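Local coordinates for protein superoxide dismutase [Mn/Fe] (Porphyromonas gingivalis, PDB 1UES) that converts superoxide radicals into oxygen and hydrogen peroxide at a single manganese or iron ion in each subunit of a homodimer, at residues K99-F104 and K108-T113. The protein carries 1 engineered substitution. Residues are numbered along the deposited sequence; the frame is centred on the assembly and turned at random.
Sequences KQFGSF and KEEFNT
The ring of F104 has K108 CD over one face, with CG and CE flanking it; CD stands 3.6 Å from the ring centroid and only 15° off the ring normal, a CH-pi contact displaced slightly toward CE2 and CZ. The ring of F101 is met differently: E110 OE1 comes to its edge, in the ring plane, 3.5 Å from F101 CD1, with the carboxylate turned 66° against the ring. One carboxylate oxygen thus faces the weakly positive ring hydrogens rather than the pi cloud.

How a helix start arranges such contacts is seen in the backbone. K108 N donates to F104 O over 2.9 Å, an i to i+4 bond in the first turn of helix 104-116, and this spacing places K108 next to F104. With its CG anti to the backbone N (chi1 180°), F104 swings its ring alongside that turn, while K108 bends at chi3 over the ring; its NZ is salt-bridged to E105, and the side chain also makes a cation-pi contact with W179. E110 extends its chain beyond CG, and its OE2 is paired with K106, which would be expected to hold the carboxylate near F101. Farther along the helix, E109 O accepts from both T113 N and T113 OG1, the two donors arriving from opposite faces of the carbonyl plane.

Beyond the pair, W184 meets the F104 ring, and F101 and E110 both touch I136 of strand 134-140. G102, with positive phi, is the first residue beyond helix 91-101, and S103 OG caps K106 N. The whole is a glycine-terminated helix passing through a two-residue link, G102 and S103, into an N-capped helix, joining helices 91-101 and 104-116 at the surface of the C-terminal alpha/beta domain of the iron/manganese superoxide dismutases, away from the metal.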
ATOM      1  N   LYS A  99       8.675 -15.707 -28.074  1.00 37.17           N
ATOM      2  CA  LYS A  99       7.760 -16.789 -28.412  1.00 37.12           C
ATOM      3  C   LYS A  99       6.472 -16.740 -27.607  1.00 37.02           C
ATOM      4  O   LYS A  99       5.383 -16.910 -28.155  1.00 37.05           O
ATOM      5  CB  LYS A  99       8.424 -18.161 -28.218  1.00 37.34           C
ATOM      6  CG  LYS A  99       7.615 -19.324 -28.834  1.00 37.72           C
ATOM      7  CD  LYS A  99       8.263 -20.697 -28.655  1.00 38.12           C
ATOM      8  CE  LYS A  99       7.344 -21.785 -29.221  1.00 38.29           C
ATOM      9  NZ  LYS A  99       7.388 -23.084 -28.459  1.00 38.77           N
ATOM     10  N   GLN A 100       6.578 -16.472 -26.311  1.00 36.73           N
ATOM     11  CA  GLN A 100       5.389 -16.487 -25.465  1.00 36.41           C
ATOM     12  C   GLN A 100       4.563 -15.209 -25.372  1.00 36.24           C
ATOM     13  O   GLN A 100       3.376 -15.276 -25.031  1.00 36.43           O
ATOM     14  CB  GLN A 100       5.780 -16.996 -24.066  1.00 36.31           C
ATOM     15  CG  GLN A 100       6.592 -18.296 -24.129  1.00 36.13           C
ATOM     16  CD  GLN A 100       6.930 -18.888 -22.771  1.00 36.05           C
ATOM     17  OE1 GLN A 100       7.999 -19.470 -22.587  1.00 36.26           O
ATOM     18  NE2 GLN A 100       6.028 -18.755 -21.825  1.00 35.65           N
ATOM     19  N   PHE A 101       5.155 -14.054 -25.680  1.00 36.02           N
ATOM     20  CA  PHE A 101       4.411 -12.798 -25.614  1.00 35.81           C
ATOM     21  C   PHE A 101       4.373 -12.098 -26.973  1.00 35.72           C
ATOM     22  O   PHE A 101       3.685 -11.087 -27.139  1.00 35.85           O
ATOM     23  CB  PHE A 101       5.020 -11.836 -24.576  1.00 35.74           C
ATOM     24  CG  PHE A 101       4.828 -12.277 -23.147  1.00 35.56           C
ATOM     25  CD1 PHE A 101       3.643 -11.995 -22.469  1.00 35.36           C
ATOM     26  CD2 PHE A 101       5.833 -12.981 -22.485  1.00 35.50           C
ATOM     27  CE1 PHE A 101       3.457 -12.415 -21.146  1.00 35.39           C
ATOM     28  CE2 PHE A 101       5.656 -13.405 -21.159  1.00 35.56           C
ATOM     29  CZ  PHE A 101       4.465 -13.120 -20.492  1.00 35.44           C
ATOM     30  N   GLY A 102       5.113 -12.641 -27.934  1.00 35.40           N
ATOM     31  CA  GLY A 102       5.158 -12.059 -29.257  1.00 34.83           C
ATOM     32  C   GLY A 102       6.419 -11.256 -29.485  1.00 34.57           C
ATOM     33  O   GLY A 102       7.177 -11.525 -30.423  1.00 34.47           O
ATOM     34  N   SER A 103       6.658 -10.292 -28.603  1.00 34.03           N
ATOM     35  CA  SER A 103       7.812  -9.419 -28.696  1.00 33.78           C
ATOM     36  C   SER A 103       8.115  -8.861 -27.326  1.00 33.64           C
ATOM     37  O   SER A 103       7.294  -8.951 -26.418  1.00 33.64           O
ATOM     38  CB  SER A 103       7.523  -8.242 -29.629  1.00 33.79           C
ATOM     39  OG  SER A 103       6.475  -7.414 -29.130  1.00 33.81           O
ATOM     40  N   PHE A 104       9.293  -8.276 -27.181  1.00 33.63           N
ATOM     41  CA  PHE A 104       9.650  -7.675 -25.915  1.00 33.44           C
ATOM     42  C   PHE A 104       8.715  -6.486 -25.641  1.00 33.49           C
ATOM     43  O   PHE A 104       8.256  -6.289 -24.511  1.00 33.20           O
ATOM     44  CB  PHE A 104      11.099  -7.203 -25.957  1.00 33.54           C
ATOM     45  CG  PHE A 104      11.565  -6.558 -24.683  1.00 33.45           C
ATOM     46  CD1 PHE A 104      11.263  -7.125 -23.445  1.00 33.35           C
ATOM     47  CD2 PHE A 104      12.313  -5.396 -24.722  1.00 33.35           C
ATOM     48  CE1 PHE A 104      11.711  -6.529 -22.264  1.00 33.43           C
ATOM     49  CE2 PHE A 104      12.766  -4.792 -23.550  1.00 33.48           C
ATOM     50  CZ  PHE A 104      12.464  -5.360 -22.323  1.00 33.36           C
ATOM     51  N   LYS A 108       6.375  -5.842 -22.355  1.00 30.80           N
ATOM     52  CA  LYS A 108       6.455  -4.699 -21.452  1.00 31.15           C
ATOM     53  C   LYS A 108       5.074  -4.100 -21.269  1.00 31.23           C
ATOM     54  O   LYS A 108       4.687  -3.729 -20.157  1.00 31.18           O
ATOM     55  CB  LYS A 108       7.407  -3.642 -21.995  1.00 31.75           C
ATOM     56  CG  LYS A 108       8.850  -4.101 -22.058  1.00 32.64           C
ATOM     57  CD  LYS A 108       9.571  -3.331 -23.141  1.00 33.51           C
ATOM     58  CE  LYS A 108      10.083  -2.027 -22.617  1.00 33.99           C
ATOM     59  NZ  LYS A 108      10.677  -1.231 -23.728  1.00 34.43           N
ATOM     60  N   GLU A 109       4.326  -4.013 -22.361  1.00 31.43           N
ATOM     61  CA  GLU A 109       2.983  -3.462 -22.280  1.00 31.42           C
ATOM     62  C   GLU A 109       2.123  -4.262 -21.294  1.00 30.79           C
ATOM     63  O   GLU A 109       1.463  -3.684 -20.439  1.00 30.62           O
ATOM     64  CB  GLU A 109       2.345  -3.426 -23.684  1.00 32.52           C
ATOM     65  CG  GLU A 109       1.111  -4.316 -23.846  1.00 34.61           C
ATOM     66  CD  GLU A 109       0.136  -3.837 -24.935  1.00 35.53           C
ATOM     67  OE1 GLU A 109      -0.813  -4.596 -25.236  1.00 36.52           O
ATOM     68  OE2 GLU A 109       0.310  -2.720 -25.489  1.00 36.38           O
ATOM     69  N   GLU A 110       2.140  -5.587 -21.392  1.00 30.28           N
ATOM     70  CA  GLU A 110       1.330  -6.414 -20.504  1.00 29.88           C
ATOM     71  C   GLU A 110       1.805  -6.362 -19.069  1.00 28.92           C
ATOM     72  O   GLU A 110       0.992  -6.337 -18.143  1.00 28.60           O
ATOM     73  CB  GLU A 110       1.311  -7.869 -20.972  1.00 30.81           C
ATOM     74  CG  GLU A 110       0.778  -8.018 -22.383  1.00 32.33           C
ATOM     75  CD  GLU A 110       0.800  -9.446 -22.867  1.00 33.20           C
ATOM     76  OE1 GLU A 110       0.570 -10.367 -22.046  1.00 34.04           O
ATOM     77  OE2 GLU A 110       1.044  -9.652 -24.075  1.00 34.19           O
ATOM     78  N   PHE A 111       3.119  -6.340 -18.891  1.00 27.95           N
ATOM     79  CA  PHE A 111       3.696  -6.291 -17.550  1.00 27.16           C
ATOM     80  C   PHE A 111       3.323  -4.961 -16.880  1.00 26.94           C
ATOM     81  O   PHE A 111       2.831  -4.929 -15.732  1.00 26.50           O
ATOM     82  CB  PHE A 111       5.221  -6.466 -17.662  1.00 26.39           C
ATOM     83  CG  PHE A 111       5.867  -7.045 -16.420  1.00 25.73           C
ATOM     84  CD1 PHE A 111       6.635  -6.242 -15.589  1.00 25.27           C
ATOM     85  CD2 PHE A 111       5.710  -8.390 -16.096  1.00 25.35           C
ATOM     86  CE1 PHE A 111       7.250  -6.779 -14.435  1.00 25.08           C
ATOM     87  CE2 PHE A 111       6.316  -8.944 -14.943  1.00 25.27           C
ATOM     88  CZ  PHE A 111       7.089  -8.134 -14.112  1.00 24.68           C
ATOM     89  N   ASN A 112       3.536  -3.864 -17.599  1.00 26.85           N
ATOM     90  CA  ASN A 112       3.182  -2.548 -17.080  1.00 26.54           C
ATOM     91  C   ASN A 112       1.692  -2.508 -16.715  1.00 26.40           C
ATOM     92  O   ASN A 112       1.304  -1.971 -15.669  1.00 25.67           O
ATOM     93  CB  ASN A 112       3.461  -1.466 -18.138  1.00 27.05           C
ATOM     94  CG  ASN A 112       4.948  -1.229 -18.379  1.00 27.41           C
ATOM     95  OD1 ASN A 112       5.809  -1.687 -17.626  1.00 27.77           O
ATOM     96  ND2 ASN A 112       5.250  -0.511 -19.452  1.00 27.67           N
ATOM     97  N   THR A 113       0.847  -3.093 -17.564  1.00 26.21           N
ATOM     98  CA  THR A 113      -0.583  -3.067 -17.304  1.00 26.51           C
ATOM     99  C   THR A 113      -0.933  -3.839 -16.043  1.00 26.34           C
ATOM    100  O   THR A 113      -1.753  -3.402 -15.265  1.00 26.49           O
ATOM    101  CB  THR A 113      -1.403  -3.630 -18.475  1.00 27.11           C
ATOM    102  OG1 THR A 113      -1.256  -2.775 -19.621  1.00 27.62           O
ATOM    103  CG2 THR A 113      -2.855  -3.668 -18.091  1.00 27.33           C
TER